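Local coordinates for Sso-CP2 metallo-carboxypetidase (Sulfolobus solfataricus, PDB 4MMO), which probably hydrolyses peptides as a zinc-dependent metallo-carboxypeptidase of the M20 family, at residues A[1-6]-A[115-120]; A[5-10]-A[108-113]; A[10-15]-A[95-100]. One frame throughout, in Å; residues are numbered along the deposited sequence.

Helix 3-12 takes part in all three contacts, which follow it from its exposed N-terminal end into the buried core. Contacts 1 and 2, centres 8 Å apart, both pair it with helix 102-121; contact 3, its centre 10 Å from that of contact 2 and 17 Å from that of contact 1, joins its last turn to strand 96-98. Direct touches knit them together: Met110 CE lies 3.3 Å from Phe11 CD2, and Leu5 CD1 is 3.5 Å from Ile97 CD1. The series also approaches the zinc site. Contact 1 is remote from it, the side chain of Met110 is about 14 Å from the zinc ion, and that of Arg100 about 10 Å.

Contact 1. Residues A[1-6]-A[115-120]; sequences MDEELY and AIKHLL
Glu4 and His118 bridge two helices whose backbones stay well apart, the nearest CA atoms, those of Glu4 and Ala115, being 9.7 Å from each other. Glu4 does this with a carboxylate swung across by a bend at chi2 (70°). Its OE2 accepts a hydrogen bond from His118 NE2 at 3.0 Å, and the N-H...O angle of 165° makes the bond nearly straight. The acceptor lies almost in the imidazole plane, at the ring edge, but the N-H arrives from above the carboxylate plane, 42° out of it. His118 ND1 is hydrogen-bonded to Glu428 OE2, so the imidazole is held between two carboxylates, which would favour a positively charged ring. Shortening Glu4 to an alanine would probably leave His118 NE2 without its acceptor and the ring steadied from the Glu428 side alone. Beside this bond, Glu3 OE1 comes within 4.0 Å of Lys117 CE, the extended Glu3 chain and Lys117, which bends at its last torsion, crossing at about a right angle. Lys117 NZ is 4.5 Å from Glu3 OE1, too far for a salt bridge, and makes one with Asp121 instead. Asp2 is the N-cap of helix 3-12, its OD1 accepting from Leu5 N at 3.2 Å and also bonding Tyr421 OH. The contact is a surface clasp between two helices flanked by two others: Leu5 and Ala115 pack on helix 417-433, while Glu3 and Lys117 both touch Leu38 of helix 24-39.

Contact 2. Residues A[5-10]-A[108-113]; sequences LYTLIE and TLMARL
Met110 reaches across from helix 102-121 to Thr7 and Leu8, and supplies 71 of the 136 Å² buried here. Its CG stands anti to the backbone N (chi1 -173°), directing the chain at helix 3-12; bends at chi2 and chi3 then turn the thioether across Thr7. The two side chains cross at about a right angle, with Thr7 CG2 set against the sulfur end: 3.9 Å to Met110 SD and 4.0 Å to Met110 CE. Thr7 presents this methyl because its hydroxyl lies beside its own backbone N (chi1 -57°), where OG1 bonds Glu3 O one turn back. Leu8 meets the base of the methionine instead. Met110 CG is 4.3 Å from Leu8 CA, and Leu8 CD1 is equally far from Met110 CB. No hydrogen bond crosses, and the CA atoms of Leu8 and Met110, 6.4 Å apart, record close apolar packing between the two helices. Around these three buried side chains, Tyr420 of helix 417-433 touches both Leu8 and Met110, Thr34 of helix 24-39 meets Thr7, and strand 96-98 brings Ile97 against Leu8.

Contact 3. Residues A[10-15]-A[95-100]; sequences EFLKKP and DRIYAR
Leu12 packs against Ile97 and Ala99 where the last turn of helix 3-12 meets a beta-hairpin: strands 91-93 and 96-98 pair antiparallel, and 414-416 completes a three-stranded sheet with 96-98 in the middle. Leu12 contributes 79 of the 148 Å² buried, Ala99 30 and Ile97 23, so one leucine carries the helix side of the contact. Ile97 and Ala99, two residues apart, both direct their CB atoms toward the helix, whereas Tyr98 between them points away and makes a cation-pi contact with Arg85. Leu12 touches this pair at two levels. Its CD1 reaches 3.5 Å from Ile97 CG2, tight for two methyl groups, as the side chains cross obliquely; Ile97 offers that branch because CG2 stands anti to its backbone N. Lower down, Leu12 CB lies 4.1 Å from Ala99 CB, where the single methyl of alanine allows the CA atoms of Leu12 and Ala99 to come within 6.5 Å. The other leucine methyl, CD2, rests 4.2 Å from Arg100 O. The side chain of Arg100 leads away from the helix to a salt bridge with Glu413 and hydrogen bonds to the carbonyls of Gln75, Pro76 and Ala410, about 7 Å from the side chain of the zinc ligand Asp104. No direct hydrogen bond joins the two segments, but one water ties their backbones by donating to Leu12 O at 2.9 Å and to Arg100 O at 2.7 Å.

Contact 1. Residues A[1-6]-A[115-120]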
# COMPACT_ATOMS: atom_id res chain seq x y z
N MET A 1 46.06 -0.27 17.70
CA MET A 1 44.64 -0.01 18.07
C MET A 1 44.47 0.02 19.59
O MET A 1 44.72 -0.97 20.27
CB MET A 1 43.74 -1.09 17.48
CG MET A 1 42.27 -0.96 17.87
SD MET A 1 41.21 -2.16 17.03
CE MET A 1 41.40 -1.66 15.32
N ASP A 2 44.04 1.17 20.11
CA ASP A 2 43.87 1.34 21.54
C ASP A 2 42.53 0.78 22.01
O ASP A 2 41.68 0.39 21.20
CB ASP A 2 44.00 2.81 21.94
CG ASP A 2 43.04 3.72 21.19
OD1 ASP A 2 42.10 3.22 20.55
OD2 ASP A 2 43.22 4.96 21.26
N GLU A 3 42.34 0.73 23.33
CA GLU A 3 41.14 0.17 23.93
C GLU A 3 39.87 0.89 23.49
O GLU A 3 38.80 0.28 23.39
CB GLU A 3 41.26 0.20 25.45
CG GLU A 3 40.18 -0.59 26.17
CD GLU A 3 40.30 -0.50 27.68
OE1 GLU A 3 41.00 0.42 28.17
OE2 GLU A 3 39.70 -1.34 28.38
N GLU A 4 39.97 2.19 23.24
CA GLU A 4 38.81 3.00 22.85
C GLU A 4 38.22 2.49 21.54
O GLU A 4 37.00 2.32 21.42
CB GLU A 4 39.20 4.47 22.69
CG GLU A 4 39.46 5.22 23.99
CD GLU A 4 40.73 4.78 24.69
OE1 GLU A 4 41.69 4.36 24.00
OE2 GLU A 4 40.78 4.86 25.94
N LEU A 5 39.08 2.25 20.57
CA LEU A 5 38.62 1.81 19.26
C LEU A 5 38.22 0.34 19.30
O LEU A 5 37.18 -0.04 18.77
CB LEU A 5 39.71 2.05 18.21
CG LEU A 5 39.36 1.63 16.79
CD1 LEU A 5 38.11 2.34 16.31
CD2 LEU A 5 40.52 1.92 15.85
N TYR A 6 39.05 -0.48 19.93
CA TYR A 6 38.81 -1.91 19.99
C TYR A 6 37.47 -2.23 20.62
O TYR A 6 36.72 -3.07 20.12
CB TYR A 6 39.93 -2.62 20.77
CG TYR A 6 39.59 -4.05 21.15
CD1 TYR A 6 39.75 -5.09 20.24
CD2 TYR A 6 39.12 -4.35 22.42
CE1 TYR A 6 39.44 -6.39 20.59
CE2 TYR A 6 38.81 -5.65 22.77
CZ TYR A 6 38.97 -6.67 21.85
OH TYR A 6 38.66 -7.96 22.20
N ALA A 115 35.16 8.79 27.87
CA ALA A 115 35.44 10.11 28.44
C ALA A 115 35.34 10.04 29.96
O ALA A 115 36.23 10.52 30.66
CB ALA A 115 34.46 11.15 27.90
N ILE A 116 34.28 9.43 30.46
CA ILE A 116 34.07 9.30 31.90
C ILE A 116 35.22 8.53 32.52
O ILE A 116 35.72 8.88 33.58
CB ILE A 116 32.73 8.61 32.22
CG1 ILE A 116 31.57 9.48 31.74
CG2 ILE A 116 32.59 8.35 33.72
CD1 ILE A 116 30.22 8.77 31.75
N LYS A 117 35.64 7.47 31.83
CA LYS A 117 36.75 6.64 32.29
C LYS A 117 38.02 7.45 32.43
O LYS A 117 38.74 7.33 33.42
CB LYS A 117 36.99 5.50 31.30
CG LYS A 117 38.11 4.56 31.70
CD LYS A 117 38.45 3.59 30.58
CE LYS A 117 39.18 2.37 31.11
NZ LYS A 117 40.36 2.74 31.95
N HIS A 118 38.31 8.26 31.42
CA HIS A 118 39.52 9.06 31.42
C HIS A 118 39.54 10.01 32.62
O HIS A 118 40.53 10.09 33.34
CB HIS A 118 39.64 9.84 30.11
CG HIS A 118 39.86 8.96 28.92
ND1 HIS A 118 39.92 9.45 27.63
CD2 HIS A 118 40.03 7.62 28.81
CE1 HIS A 118 40.12 8.46 26.79
NE2 HIS A 118 40.19 7.33 27.48
N LEU A 119 38.43 10.70 32.84
CA LEU A 119 38.34 11.63 33.96
C LEU A 119 38.47 10.90 35.30
O LEU A 119 39.13 11.40 36.21
CB LEU A 119 37.03 12.42 33.91
CG LEU A 119 36.86 13.36 32.71
CD1 LEU A 119 35.57 14.15 32.83
CD2 LEU A 119 38.04 14.30 32.55
N LEU A 120 37.86 9.73 35.41
CA LEU A 120 37.98 8.92 36.62
C LEU A 120 39.43 8.51 36.86
O LEU A 120 39.92 8.55 37.99
CB LEU A 120 37.10 7.67 36.52
CG LEU A 120 35.61 7.80 36.82
CD1 LEU A 120 34.89 6.49 36.53
CD2 LEU A 120 35.38 8.22 38.26

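Contact 2. Residues A[5-10]-A[108-113]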
# COMPACT_ATOMS: atom_id res chain seq x y z
N LEU A 5 39.08 2.25 20.57
CA LEU A 5 38.62 1.81 19.26
C LEU A 5 38.22 0.34 19.30
O LEU A 5 37.18 -0.04 18.77
CB LEU A 5 39.71 2.05 18.21
CG LEU A 5 39.36 1.63 16.79
CD1 LEU A 5 38.11 2.34 16.31
CD2 LEU A 5 40.52 1.92 15.85
N TYR A 6 39.05 -0.48 19.93
CA TYR A 6 38.81 -1.91 19.99
C TYR A 6 37.47 -2.23 20.62
O TYR A 6 36.72 -3.07 20.12
CB TYR A 6 39.93 -2.62 20.77
CG TYR A 6 39.59 -4.05 21.15
CD1 TYR A 6 39.75 -5.09 20.24
CD2 TYR A 6 39.12 -4.35 22.42
CE1 TYR A 6 39.44 -6.39 20.59
CE2 TYR A 6 38.81 -5.65 22.77
CZ TYR A 6 38.97 -6.67 21.85
OH TYR A 6 38.66 -7.96 22.20
N THR A 7 37.15 -1.55 21.72
CA THR A 7 35.91 -1.82 22.44
C THR A 7 34.71 -1.39 21.60
O THR A 7 33.67 -2.05 21.62
CB THR A 7 35.89 -1.13 23.81
OG1 THR A 7 37.03 -1.55 24.56
CG2 THR A 7 34.62 -1.48 24.58
N LEU A 8 34.85 -0.29 20.87
CA LEU A 8 33.77 0.18 20.01
C LEU A 8 33.47 -0.86 18.93
O LEU A 8 32.31 -1.18 18.68
CB LEU A 8 34.12 1.53 19.38
CG LEU A 8 33.19 2.01 18.26
CD1 LEU A 8 31.75 2.09 18.74
CD2 LEU A 8 33.65 3.36 17.73
N ILE A 9 34.53 -1.38 18.30
CA ILE A 9 34.40 -2.41 17.27
C ILE A 9 33.68 -3.63 17.83
O ILE A 9 32.76 -4.16 17.21
CB ILE A 9 35.78 -2.86 16.73
CG1 ILE A 9 36.50 -1.70 16.05
CG2 ILE A 9 35.65 -4.05 15.77
CD1 ILE A 9 35.85 -1.20 14.77
N GLU A 10 34.11 -4.07 19.01
CA GLU A 10 33.49 -5.20 19.69
C GLU A 10 32.00 -4.95 19.92
O GLU A 10 31.17 -5.83 19.70
CB GLU A 10 34.20 -5.42 21.03
CG GLU A 10 33.69 -6.58 21.85
CD GLU A 10 34.46 -6.74 23.15
OE1 GLU A 10 34.66 -5.72 23.85
OE2 GLU A 10 34.87 -7.88 23.47
N THR A 108 28.53 7.13 19.76
CA THR A 108 28.34 8.23 20.70
C THR A 108 28.20 7.69 22.12
O THR A 108 28.69 8.30 23.07
CB THR A 108 27.09 9.06 20.35
OG1 THR A 108 27.20 9.53 19.01
CG2 THR A 108 26.93 10.25 21.30
N LEU A 109 27.55 6.54 22.26
CA LEU A 109 27.35 5.94 23.57
C LEU A 109 28.69 5.56 24.18
O LEU A 109 28.93 5.77 25.37
CB LEU A 109 26.45 4.70 23.46
CG LEU A 109 26.01 3.97 24.73
CD1 LEU A 109 24.79 3.11 24.42
CD2 LEU A 109 27.09 3.08 25.33
N MET A 110 29.57 5.00 23.36
CA MET A 110 30.83 4.45 23.83
C MET A 110 31.86 5.56 24.06
O MET A 110 32.67 5.48 24.98
CB MET A 110 31.37 3.44 22.82
CG MET A 110 32.60 2.68 23.28
SD MET A 110 32.30 1.64 24.72
CE MET A 110 31.16 0.44 24.04
N ALA A 111 31.82 6.58 23.21
CA ALA A 111 32.68 7.74 23.37
C ALA A 111 32.49 8.35 24.75
O ALA A 111 33.45 8.56 25.48
CB ALA A 111 32.39 8.78 22.29
N ARG A 112 31.23 8.58 25.11
CA ARG A 112 30.90 9.16 26.41
C ARG A 112 31.43 8.31 27.55
O ARG A 112 31.93 8.84 28.54
CB ARG A 112 29.38 9.31 26.55
CG ARG A 112 28.78 10.34 25.61
CD ARG A 112 27.27 10.41 25.78
NE ARG A 112 26.69 11.47 24.97
CZ ARG A 112 25.38 11.73 24.90
NH1 ARG A 112 24.52 11.00 25.60
NH2 ARG A 112 24.94 12.72 24.14
N LEU A 113 31.33 6.99 27.41
CA LEU A 113 31.82 6.06 28.43
C LEU A 113 33.32 6.18 28.64
O LEU A 113 33.80 6.16 29.77
CB LEU A 113 31.49 4.61 28.04
CG LEU A 113 30.29 3.93 28.70
CD1 LEU A 113 30.14 2.52 28.16
CD2 LEU A 113 30.43 3.90 30.21

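Contact 3. Residues A[10-15]-A[95-100]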
# COMPACT_ATOMS: atom_id res chain seq x y z
N GLU A 10 34.11 -4.07 19.01
CA GLU A 10 33.49 -5.20 19.69
C GLU A 10 32.00 -4.95 19.92
O GLU A 10 31.17 -5.83 19.70
CB GLU A 10 34.20 -5.42 21.03
CG GLU A 10 33.69 -6.58 21.85
CD GLU A 10 34.46 -6.74 23.15
OE1 GLU A 10 34.66 -5.72 23.85
OE2 GLU A 10 34.87 -7.88 23.47
N PHE A 11 31.66 -3.73 20.34
CA PHE A 11 30.28 -3.33 20.60
C PHE A 11 29.47 -3.38 19.30
O PHE A 11 28.35 -3.90 19.26
CB PHE A 11 30.27 -1.90 21.16
CG PHE A 11 28.95 -1.45 21.75
CD1 PHE A 11 28.01 -2.36 22.19
CD2 PHE A 11 28.67 -0.09 21.88
CE1 PHE A 11 26.80 -1.93 22.74
CE2 PHE A 11 27.48 0.34 22.43
CZ PHE A 11 26.54 -0.58 22.86
N LEU A 12 30.06 -2.83 18.24
CA LEU A 12 29.40 -2.71 16.95
C LEU A 12 29.14 -4.06 16.27
O LEU A 12 28.23 -4.19 15.46
CB LEU A 12 30.23 -1.83 16.02
CG LEU A 12 30.22 -0.32 16.29
CD1 LEU A 12 31.24 0.39 15.41
CD2 LEU A 12 28.83 0.26 16.04
N LYS A 13 29.95 -5.06 16.61
CA LYS A 13 29.81 -6.38 15.99
C LYS A 13 28.61 -7.13 16.55
O LYS A 13 28.16 -8.11 15.96
CB LYS A 13 31.08 -7.20 16.19
CG LYS A 13 32.21 -6.85 15.23
CD LYS A 13 33.49 -7.55 15.63
CE LYS A 13 34.56 -7.42 14.56
NZ LYS A 13 35.86 -7.99 15.01
N LYS A 14 28.10 -6.67 17.68
CA LYS A 14 26.94 -7.31 18.29
C LYS A 14 25.65 -6.71 17.73
O LYS A 14 25.37 -5.53 17.95
CB LYS A 14 26.96 -7.15 19.81
CG LYS A 14 28.23 -7.66 20.46
CD LYS A 14 27.99 -8.10 21.89
CE LYS A 14 29.29 -8.51 22.57
NZ LYS A 14 30.04 -9.53 21.78
N PRO A 15 24.86 -7.52 17.00
CA PRO A 15 23.59 -6.96 16.54
C PRO A 15 22.63 -6.75 17.70
O PRO A 15 22.75 -7.39 18.74
CB PRO A 15 23.07 -8.02 15.56
CG PRO A 15 23.74 -9.28 15.96
CD PRO A 15 25.09 -8.88 16.50
N ASP A 95 39.77 4.97 7.05
CA ASP A 95 39.75 5.58 8.37
C ASP A 95 38.32 5.77 8.89
O ASP A 95 38.03 6.70 9.64
CB ASP A 95 40.49 6.93 8.35
CG ASP A 95 41.98 6.77 8.11
OD1 ASP A 95 42.70 6.39 9.06
OD2 ASP A 95 42.42 7.02 6.97
N ARG A 96 37.44 4.86 8.47
CA ARG A 96 36.05 4.87 8.90
C ARG A 96 35.65 3.48 9.36
O ARG A 96 36.23 2.49 8.91
CB ARG A 96 35.14 5.31 7.75
CG ARG A 96 35.32 6.74 7.32
CD ARG A 96 34.40 7.11 6.18
NE ARG A 96 34.65 8.46 5.68
CZ ARG A 96 33.79 9.18 4.98
NH1 ARG A 96 32.59 8.69 4.68
NH2 ARG A 96 34.12 10.39 4.57
N ILE A 97 34.67 3.41 10.25
CA ILE A 97 34.12 2.15 10.70
C ILE A 97 32.75 1.97 10.07
O ILE A 97 31.90 2.85 10.18
CB ILE A 97 33.95 2.11 12.23
CG1 ILE A 97 35.28 2.43 12.91
CG2 ILE A 97 33.44 0.74 12.67
CD1 ILE A 97 35.13 2.67 14.40
N TYR A 98 32.53 0.83 9.42
CA TYR A 98 31.28 0.57 8.72
C TYR A 98 30.42 -0.45 9.45
O TYR A 98 30.72 -1.65 9.45
CB TYR A 98 31.55 0.09 7.29
CG TYR A 98 32.04 1.19 6.38
CD1 TYR A 98 33.39 1.52 6.31
CD2 TYR A 98 31.15 1.92 5.60
CE1 TYR A 98 33.83 2.53 5.48
CE2 TYR A 98 31.58 2.93 4.78
CZ TYR A 98 32.93 3.24 4.72
OH TYR A 98 33.36 4.25 3.90
N ALA A 99 29.36 0.03 10.09
CA ALA A 99 28.43 -0.84 10.78
C ALA A 99 27.12 -0.12 11.06
O ALA A 99 27.09 1.09 11.26
CB ALA A 99 29.04 -1.33 12.08
N ARG A 100 26.02 -0.88 11.06
CA ARG A 100 24.76 -0.36 11.59
C ARG A 100 24.98 -0.03 13.06
O ARG A 100 25.50 -0.85 13.82
CB ARG A 100 23.64 -1.40 11.43
CG ARG A 100 22.39 -1.16 12.27
CD ARG A 100 21.67 0.15 11.93
NE ARG A 100 20.82 0.04 10.75
CZ ARG A 100 21.05 0.61 9.56
NH1 ARG A 100 22.12 1.37 9.36
NH2 ARG A 100 20.19 0.42 8.57
O HOH W 1 25.99 -2.42 16.00